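Local coordinates for protein glutamate racemase (Campylobacter jejuni, PDB 3UHF) that belongs to the Asp/Glu/hydantoin racemase family of two-domain alpha/beta enzymes and holds D-glutamic acid in a pocket between its two domains, at residues I161-V173 with L183-T195. Residues are numbered along the deposited sequence; the frame is centred on the assembly and turned at random. Where two conformers were deposited one is given.
Sequences INALATGLFVPMV and LQSAMEYYFKNIT
Tyr190 packs against the type I turn from Thr166 to Phe169, where edge strand 161-165 of the four-stranded parallel sheet of an alpha/beta domain leads into helix 169-174; helix 181-191, nearly antiparallel to that helix (171° between the short axes), packs beside both. Tyr190 and Phe169 carry the aromatic contacts. Thr166 CA sits over one face of the Tyr190 ring as a CH-pi donor, 3.6 Å from the centroid, and Tyr189 CD2 of the same helix covers the opposite face. The Tyr190 edge turns toward the face of Phe169 in a T-shaped pair, planes at 80°. With CG anti to its carbonyl carbon, Phe169 swings its ring end toward helix 181-191 and enters as a knob among Ala186, Met187, Tyr190 and Phe191; Phe207 adds another edge-to-face partner.

Apolar contacts extend both ways. Met172, bent at chi3, lays CE 3.9 Å from Leu183 CD1 and SD against Ala186 CB. Toward the strand, Leu164, in the conformer modelled here, meets Ile194 tip to tip, their CD1 atoms 3.6 Å apart. Val170, on the same short helix as Phe169, touches the bound D-glutamic acid. One hydrogen bond joins the segments: Leu168 N donates to Tyr190 OH at 3.0 Å, with an N-H...O angle of 160°.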
ATOM      1  N   ILE A 161      -9.186   3.887 -19.043  1.00 26.01           N
ATOM      2  CA  ILE A 161      -8.455   4.216 -17.837  1.00 25.19           C
ATOM      3  C   ILE A 161      -7.826   5.595 -17.854  1.00 28.50           C
ATOM      4  O   ILE A 161      -7.382   6.089 -18.891  1.00 26.86           O
ATOM      5  CB  ILE A 161      -7.355   3.166 -17.541  1.00 33.49           C
ATOM      6  CG1 ILE A 161      -6.342   3.102 -18.680  1.00 41.95           C
ATOM      7  CG2 ILE A 161      -7.959   1.776 -17.309  1.00 34.73           C
ATOM      8  CD1 ILE A 161      -5.450   1.884 -18.621  1.00 46.42           C
ATOM      9  N   ASN A 162      -7.856   6.238 -16.696  0.61 23.24           N
ATOM     10  CA  ASN A 162      -7.107   7.457 -16.452  0.61 26.82           C
ATOM     11  C   ASN A 162      -6.114   7.131 -15.352  0.61 25.29           C
ATOM     12  O   ASN A 162      -6.434   6.388 -14.424  0.61 24.11           O
ATOM     13  CB  ASN A 162      -8.031   8.586 -15.991  0.61 30.77           C
ATOM     14  CG  ASN A 162      -8.797   9.227 -17.134  0.61 42.10           C
ATOM     15  OD1 ASN A 162      -8.374   9.170 -18.289  0.61 47.03           O
ATOM     16  ND2 ASN A 162      -9.926   9.854 -16.814  0.61 41.18           N
ATOM     17  N   ALA A 163      -4.904   7.663 -15.466  1.00 25.08           N
ATOM     18  CA  ALA A 163      -3.895   7.489 -14.435  1.00 19.84           C
ATOM     19  C   ALA A 163      -3.401   8.883 -14.065  1.00 21.44           C
ATOM     20  O   ALA A 163      -2.867   9.588 -14.912  1.00 22.40           O
ATOM     21  CB  ALA A 163      -2.752   6.640 -14.966  1.00 22.97           C
ATOM     22  N   LEU A 164      -3.656   9.308 -12.826  0.55 21.05           N
ATOM     23  CA  LEU A 164      -3.337  10.672 -12.397  0.55 20.81           C
ATOM     24  C   LEU A 164      -2.448  10.674 -11.163  0.55 18.00           C
ATOM     25  O   LEU A 164      -2.712   9.957 -10.197  0.55 18.49           O
ATOM     26  CB  LEU A 164      -4.607  11.478 -12.089  0.55 18.84           C
ATOM     27  CG  LEU A 164      -5.452  12.048 -13.232  0.55 25.14           C
ATOM     28  CD1 LEU A 164      -6.601  12.858 -12.669  0.55 25.94           C
ATOM     29  CD2 LEU A 164      -4.616  12.907 -14.155  0.55 28.08           C
ATOM     30  N   ALA A 165      -1.399  11.486 -11.200  1.00 16.41           N
ATOM     31  CA  ALA A 165      -0.579  11.725 -10.022  1.00 17.73           C
ATOM     32  C   ALA A 165      -1.319  12.750  -9.175  1.00 20.92           C
ATOM     33  O   ALA A 165      -1.655  13.819  -9.661  1.00 22.24           O
ATOM     34  CB  ALA A 165       0.787  12.260 -10.424  1.00 20.65           C
ATOM     35  N   THR A 166      -1.583  12.419  -7.915  1.00 17.79           N
ATOM     36  CA  THR A 166      -2.246  13.354  -7.014  1.00 16.33           C
ATOM     37  C   THR A 166      -1.318  13.521  -5.815  1.00 20.89           C
ATOM     38  O   THR A 166      -1.640  13.139  -4.701  1.00 18.03           O
ATOM     39  CB  THR A 166      -3.624  12.838  -6.575  1.00 18.53           C
ATOM     40  OG1 THR A 166      -3.480  11.564  -5.935  1.00 16.81           O
ATOM     41  CG2 THR A 166      -4.544  12.673  -7.797  1.00 18.01           C
ATOM     42  N   GLY A 167      -0.152  14.107  -6.075  1.00 21.39           N
ATOM     43  CA  GLY A 167       0.956  14.069  -5.141  1.00 28.12           C
ATOM     44  C   GLY A 167       0.758  14.748  -3.801  1.00 20.47           C
ATOM     45  O   GLY A 167       1.272  14.276  -2.778  1.00 22.92           O
ATOM     46  N   LEU A 168       0.002  15.839  -3.794  0.57 17.34           N
ATOM     47  CA  LEU A 168      -0.179  16.630  -2.579  0.57 16.97           C
ATOM     48  C   LEU A 168      -0.991  15.887  -1.528  0.57 16.89           C
ATOM     49  O   LEU A 168      -0.951  16.234  -0.351  0.57 16.20           O
ATOM     50  CB  LEU A 168      -0.847  17.971  -2.884  0.57 17.11           C
ATOM     51  CG  LEU A 168       0.061  19.202  -2.830  0.57 29.50           C
ATOM     52  CD1 LEU A 168       0.797  19.272  -1.506  0.57 24.72           C
ATOM     53  CD2 LEU A 168       1.056  19.177  -3.965  0.57 28.07           C
ATOM     54  N   PHE A 169      -1.739  14.870  -1.949  1.00 15.05           N
ATOM     55  CA  PHE A 169      -2.529  14.105  -0.992  1.00 13.81           C
ATOM     56  C   PHE A 169      -1.636  13.498   0.095  1.00 19.23           C
ATOM     57  O   PHE A 169      -2.053  13.377   1.240  1.00 17.12           O
ATOM     58  CB  PHE A 169      -3.323  12.980  -1.671  1.00 15.29           C
ATOM     59  CG  PHE A 169      -4.511  13.444  -2.486  1.00 16.82           C
ATOM     60  CD1 PHE A 169      -5.186  12.529  -3.307  1.00 16.80           C
ATOM     61  CD2 PHE A 169      -4.971  14.745  -2.425  1.00 17.52           C
ATOM     62  CE1 PHE A 169      -6.284  12.927  -4.054  1.00 20.21           C
ATOM     63  CE2 PHE A 169      -6.084  15.151  -3.166  1.00 16.25           C
ATOM     64  CZ  PHE A 169      -6.732  14.228  -3.990  1.00 19.42           C
ATOM     65  N   VAL A 170      -0.411  13.119  -0.264  1.00 13.35           N
ATOM     66  CA  VAL A 170       0.493  12.491   0.701  1.00 14.09           C
ATOM     67  C   VAL A 170       0.815  13.424   1.878  1.00 17.35           C
ATOM     68  O   VAL A 170       0.527  13.081   3.028  1.00 15.03           O
ATOM     69  CB  VAL A 170       1.795  11.939   0.037  1.00 14.98           C
ATOM     70  CG1 VAL A 170       2.856  11.620   1.101  1.00 15.27           C
ATOM     71  CG2 VAL A 170       1.489  10.706  -0.839  1.00 17.40           C
ATOM     72  N   PRO A 171       1.395  14.611   1.607  1.00 17.34           N
ATOM     73  CA  PRO A 171       1.672  15.475   2.767  1.00 14.66           C
ATOM     74  C   PRO A 171       0.416  16.006   3.466  1.00 17.04           C
ATOM     75  O   PRO A 171       0.484  16.284   4.660  1.00 17.74           O
ATOM     76  CB  PRO A 171       2.497  16.631   2.169  1.00 17.47           C
ATOM     77  CG  PRO A 171       2.198  16.620   0.707  1.00 14.75           C
ATOM     78  CD  PRO A 171       1.980  15.157   0.368  1.00 14.29           C
ATOM     79  N   MET A 172      -0.697  16.170   2.747  1.00 16.37           N
ATOM     80  CA  MET A 172      -1.941  16.580   3.399  1.00 18.31           C
ATOM     81  C   MET A 172      -2.386  15.554   4.438  1.00 17.82           C
ATOM     82  O   MET A 172      -2.745  15.918   5.560  1.00 19.17           O
ATOM     83  CB  MET A 172      -3.051  16.843   2.377  1.00 16.84           C
ATOM     84  CG  MET A 172      -2.758  18.094   1.557  1.00 19.59           C
ATOM     85  SD  MET A 172      -3.930  18.385   0.221  1.00 21.21           S
ATOM     86  CE  MET A 172      -5.222  19.257   1.125  1.00 22.34           C
ATOM     87  N   VAL A 173      -2.327  14.277   4.068  1.00 18.60           N
ATOM     88  CA  VAL A 173      -2.656  13.209   5.003  1.00 16.80           C
ATOM     89  C   VAL A 173      -1.728  13.242   6.205  1.00 18.18           C
ATOM     90  O   VAL A 173      -2.164  13.082   7.341  1.00 18.81           O
ATOM     91  CB  VAL A 173      -2.612  11.813   4.322  1.00 17.64           C
ATOM     92  CG1 VAL A 173      -2.546  10.699   5.361  1.00 19.28           C
ATOM     93  CG2 VAL A 173      -3.830  11.638   3.430  1.00 16.86           C
ATOM     94  N   LEU A 183      -8.984  20.466   1.541  1.00 19.48           N
ATOM     95  CA  LEU A 183      -8.963  19.198   0.813  1.00 22.19           C
ATOM     96  C   LEU A 183      -9.904  19.232  -0.404  1.00 21.68           C
ATOM     97  O   LEU A 183      -9.585  18.690  -1.464  1.00 21.05           O
ATOM     98  CB  LEU A 183      -9.296  18.029   1.738  1.00 23.54           C
ATOM     99  CG  LEU A 183      -9.229  16.650   1.073  1.00 24.15           C
ATOM    100  CD1 LEU A 183      -7.771  16.274   0.757  1.00 21.80           C
ATOM    101  CD2 LEU A 183      -9.862  15.619   1.973  1.00 21.40           C
ATOM    102  N   GLN A 184     -11.061  19.870  -0.261  1.00 23.99           N
ATOM    103  CA  GLN A 184     -11.983  19.990  -1.388  1.00 24.46           C
ATOM    104  C   GLN A 184     -11.284  20.701  -2.542  1.00 24.55           C
ATOM    105  O   GLN A 184     -11.447  20.328  -3.701  1.00 22.17           O
ATOM    106  CB  GLN A 184     -13.236  20.769  -0.985  1.00 23.34           C
ATOM    107  CG  GLN A 184     -14.161  21.111  -2.151  1.00 29.67           C
ATOM    108  CD  GLN A 184     -14.887  19.888  -2.698  1.00 33.59           C
ATOM    109  OE1 GLN A 184     -15.006  18.864  -2.019  1.00 34.40           O
ATOM    110  NE2 GLN A 184     -15.368  19.988  -3.933  1.00 29.51           N
ATOM    111  N   SER A 185     -10.500  21.727  -2.221  0.61 21.83           N
ATOM    112  CA  SER A 185      -9.788  22.479  -3.252  0.61 22.15           C
ATOM    113  C   SER A 185      -8.718  21.637  -3.951  0.61 18.59           C
ATOM    114  O   SER A 185      -8.492  21.780  -5.155  0.61 20.81           O
ATOM    115  CB  SER A 185      -9.166  23.743  -2.656  0.61 24.32           C
ATOM    116  OG  SER A 185     -10.173  24.615  -2.173  0.61 24.93           O
ATOM    117  N   ALA A 186      -8.059  20.762  -3.200  1.00 19.64           N
ATOM    118  CA  ALA A 186      -7.071  19.857  -3.785  1.00 20.67           C
ATOM    119  C   ALA A 186      -7.752  18.872  -4.738  1.00 22.08           C
ATOM    120  O   ALA A 186      -7.256  18.581  -5.825  1.00 20.84           O
ATOM    121  CB  ALA A 186      -6.358  19.094  -2.700  1.00 20.53           C
ATOM    122  N   MET A 187      -8.889  18.352  -4.308  1.00 18.11           N
ATOM    123  CA  MET A 187      -9.636  17.425  -5.151  1.00 21.74           C
ATOM    124  C   MET A 187     -10.096  18.112  -6.434  1.00 22.30           C
ATOM    125  O   MET A 187      -9.999  17.532  -7.527  1.00 24.12           O
ATOM    126  CB  MET A 187     -10.801  16.810  -4.380  1.00 21.61           C
ATOM    127  CG  MET A 187     -10.324  15.867  -3.297  1.00 24.19           C
ATOM    128  SD  MET A 187     -11.641  14.868  -2.545  1.00 24.03           S
ATOM    129  CE  MET A 187     -12.626  16.153  -1.772  1.00 31.74           C
ATOM    130  N   GLU A 188     -10.555  19.356  -6.319  1.00 24.94           N
ATOM    131  CA  GLU A 188     -10.988  20.098  -7.495  1.00 23.71           C
ATOM    132  C   GLU A 188      -9.809  20.359  -8.417  1.00 28.27           C
ATOM    133  O   GLU A 188      -9.940  20.299  -9.642  1.00 28.05           O
ATOM    134  CB  GLU A 188     -11.697  21.395  -7.106  1.00 26.33           C
ATOM    135  CG  GLU A 188     -13.041  21.145  -6.438  1.00 35.32           C
ATOM    136  CD  GLU A 188     -13.698  22.406  -5.903  1.00 45.80           C
ATOM    137  OE1 GLU A 188     -13.063  23.489  -5.920  1.00 50.81           O
ATOM    138  OE2 GLU A 188     -14.859  22.306  -5.450  1.00 41.63           O
ATOM    139  N   TYR A 189      -8.650  20.618  -7.820  1.00 21.48           N
ATOM    140  CA  TYR A 189      -7.437  20.858  -8.582  1.00 25.91           C
ATOM    141  C   TYR A 189      -7.057  19.638  -9.411  1.00 20.71           C
ATOM    142  O   TYR A 189      -6.813  19.753 -10.613  1.00 26.25           O
ATOM    143  CB  TYR A 189      -6.290  21.233  -7.642  1.00 26.49           C
ATOM    144  CG  TYR A 189      -4.930  21.341  -8.302  1.00 22.80           C
ATOM    145  CD1 TYR A 189      -4.576  22.467  -9.034  1.00 30.42           C
ATOM    146  CD2 TYR A 189      -3.988  20.326  -8.159  1.00 18.68           C
ATOM    147  CE1 TYR A 189      -3.326  22.576  -9.624  1.00 31.05           C
ATOM    148  CE2 TYR A 189      -2.732  20.425  -8.746  1.00 24.01           C
ATOM    149  CZ  TYR A 189      -2.409  21.553  -9.477  1.00 29.91           C
ATOM    150  OH  TYR A 189      -1.167  21.658 -10.057  1.00 28.07           O
ATOM    151  N   TYR A 190      -6.997  18.473  -8.779  1.00 18.79           N
ATOM    152  CA  TYR A 190      -6.572  17.277  -9.497  1.00 19.89           C
ATOM    153  C   TYR A 190      -7.659  16.733 -10.419  1.00 25.87           C
ATOM    154  O   TYR A 190      -7.356  16.176 -11.463  1.00 23.53           O
ATOM    155  CB  TYR A 190      -6.122  16.169  -8.542  1.00 19.81           C
ATOM    156  CG  TYR A 190      -4.789  16.454  -7.892  1.00 18.01           C
ATOM    157  CD1 TYR A 190      -4.678  16.582  -6.517  1.00 18.43           C
ATOM    158  CD2 TYR A 190      -3.653  16.631  -8.666  1.00 18.53           C
ATOM    159  CE1 TYR A 190      -3.451  16.860  -5.924  1.00 17.85           C
ATOM    160  CE2 TYR A 190      -2.421  16.910  -8.088  1.00 22.88           C
ATOM    161  CZ  TYR A 190      -2.329  17.022  -6.719  1.00 20.71           C
ATOM    162  OH  TYR A 190      -1.102  17.299  -6.149  1.00 21.95           O
ATOM    163  N   PHE A 191      -8.919  16.899 -10.037  1.00 20.16           N
ATOM    164  CA  PHE A 191      -9.987  16.161 -10.715  1.00 21.26           C
ATOM    165  C   PHE A 191     -10.847  17.030 -11.631  1.00 25.55           C
ATOM    166  O   PHE A 191     -11.894  16.599 -12.112  1.00 29.32           O
ATOM    167  CB  PHE A 191     -10.867  15.459  -9.683  1.00 22.04           C
ATOM    168  CG  PHE A 191     -10.124  14.488  -8.802  1.00 20.41           C
ATOM    169  CD1 PHE A 191     -10.470  14.353  -7.465  1.00 20.92           C
ATOM    170  CD2 PHE A 191      -9.096  13.697  -9.307  1.00 16.28           C
ATOM    171  CE1 PHE A 191      -9.800  13.457  -6.639  1.00 20.23           C
ATOM    172  CE2 PHE A 191      -8.424  12.786  -8.488  1.00 18.22           C
ATOM    173  CZ  PHE A 191      -8.773  12.670  -7.145  1.00 19.54           C
ATOM    174  N   LYS A 192     -10.416  18.266 -11.860  1.00 29.41           N
ATOM    175  CA  LYS A 192     -11.148  19.139 -12.761  1.00 35.38           C
ATOM    176  C   LYS A 192     -11.199  18.531 -14.165  1.00 35.24           C
ATOM    177  O   LYS A 192     -10.190  18.052 -14.684  1.00 42.62           O
ATOM    178  CB  LYS A 192     -10.527  20.535 -12.779  1.00 39.38           C
ATOM    179  CG  LYS A 192     -11.543  21.624 -12.445  1.00 57.91           C
ATOM    180  CD  LYS A 192     -12.398  21.232 -11.232  1.00 56.03           C
ATOM    181  CE  LYS A 192     -13.697  22.036 -11.169  1.00 63.84           C
ATOM    182  NZ  LYS A 192     -13.470  23.511 -11.218  1.00 68.73           N
ATOM    183  N   ASN A 193     -12.383  18.527 -14.759  0.88 36.29           N
ATOM    184  CA  ASN A 193     -12.562  17.960 -16.090  0.88 54.64           C
ATOM    185  C   ASN A 193     -12.134  16.495 -16.168  0.88 52.47           C
ATOM    186  O   ASN A 193     -11.656  16.017 -17.202  0.88 52.14           O
ATOM    187  CB  ASN A 193     -11.829  18.800 -17.140  0.88 61.99           C
ATOM    188  CG  ASN A 193     -12.227  20.259 -17.091  0.88 60.78           C
ATOM    189  OD1 ASN A 193     -11.373  21.146 -17.092  0.88 63.94           O
ATOM    190  ND2 ASN A 193     -13.532  20.516 -17.034  0.88 58.04           N
ATOM    191  N   ILE A 194     -12.288  15.786 -15.060  1.00 43.81           N
ATOM    192  CA  ILE A 194     -12.108  14.348 -15.099  1.00 41.37           C
ATOM    193  C   ILE A 194     -13.475  13.696 -15.057  1.00 43.55           C
ATOM    194  O   ILE A 194     -14.375  14.176 -14.373  1.00 47.97           O
ATOM    195  CB  ILE A 194     -11.207  13.823 -13.965  1.00 53.20           C
ATOM    196  CG1 ILE A 194     -10.447  12.603 -14.452  1.00 59.81           C
ATOM    197  CG2 ILE A 194     -12.002  13.478 -12.712  1.00 56.04           C
ATOM    198  CD1 ILE A 194      -9.928  11.752 -13.349  1.00 63.09           C
ATOM    199  N   THR A 195     -13.650  12.627 -15.825  1.00 36.12           N
ATOM    200  CA  THR A 195     -14.922  11.924 -15.818  1.00 41.21           C
ATOM    201  C   THR A 195     -15.023  11.081 -14.551  1.00 36.58           C
ATOM    202  O   THR A 195     -14.008  10.620 -14.029  1.00 37.45           O
ATOM    203  CB  THR A 195     -15.098  11.048 -17.068  1.00 43.73           C
ATOM    204  OG1 THR A 195     -13.922  10.263 -17.275  1.00 45.87           O
ATOM    205  CG2 THR A 195     -15.334  11.917 -18.299  1.00 50.24           C
TER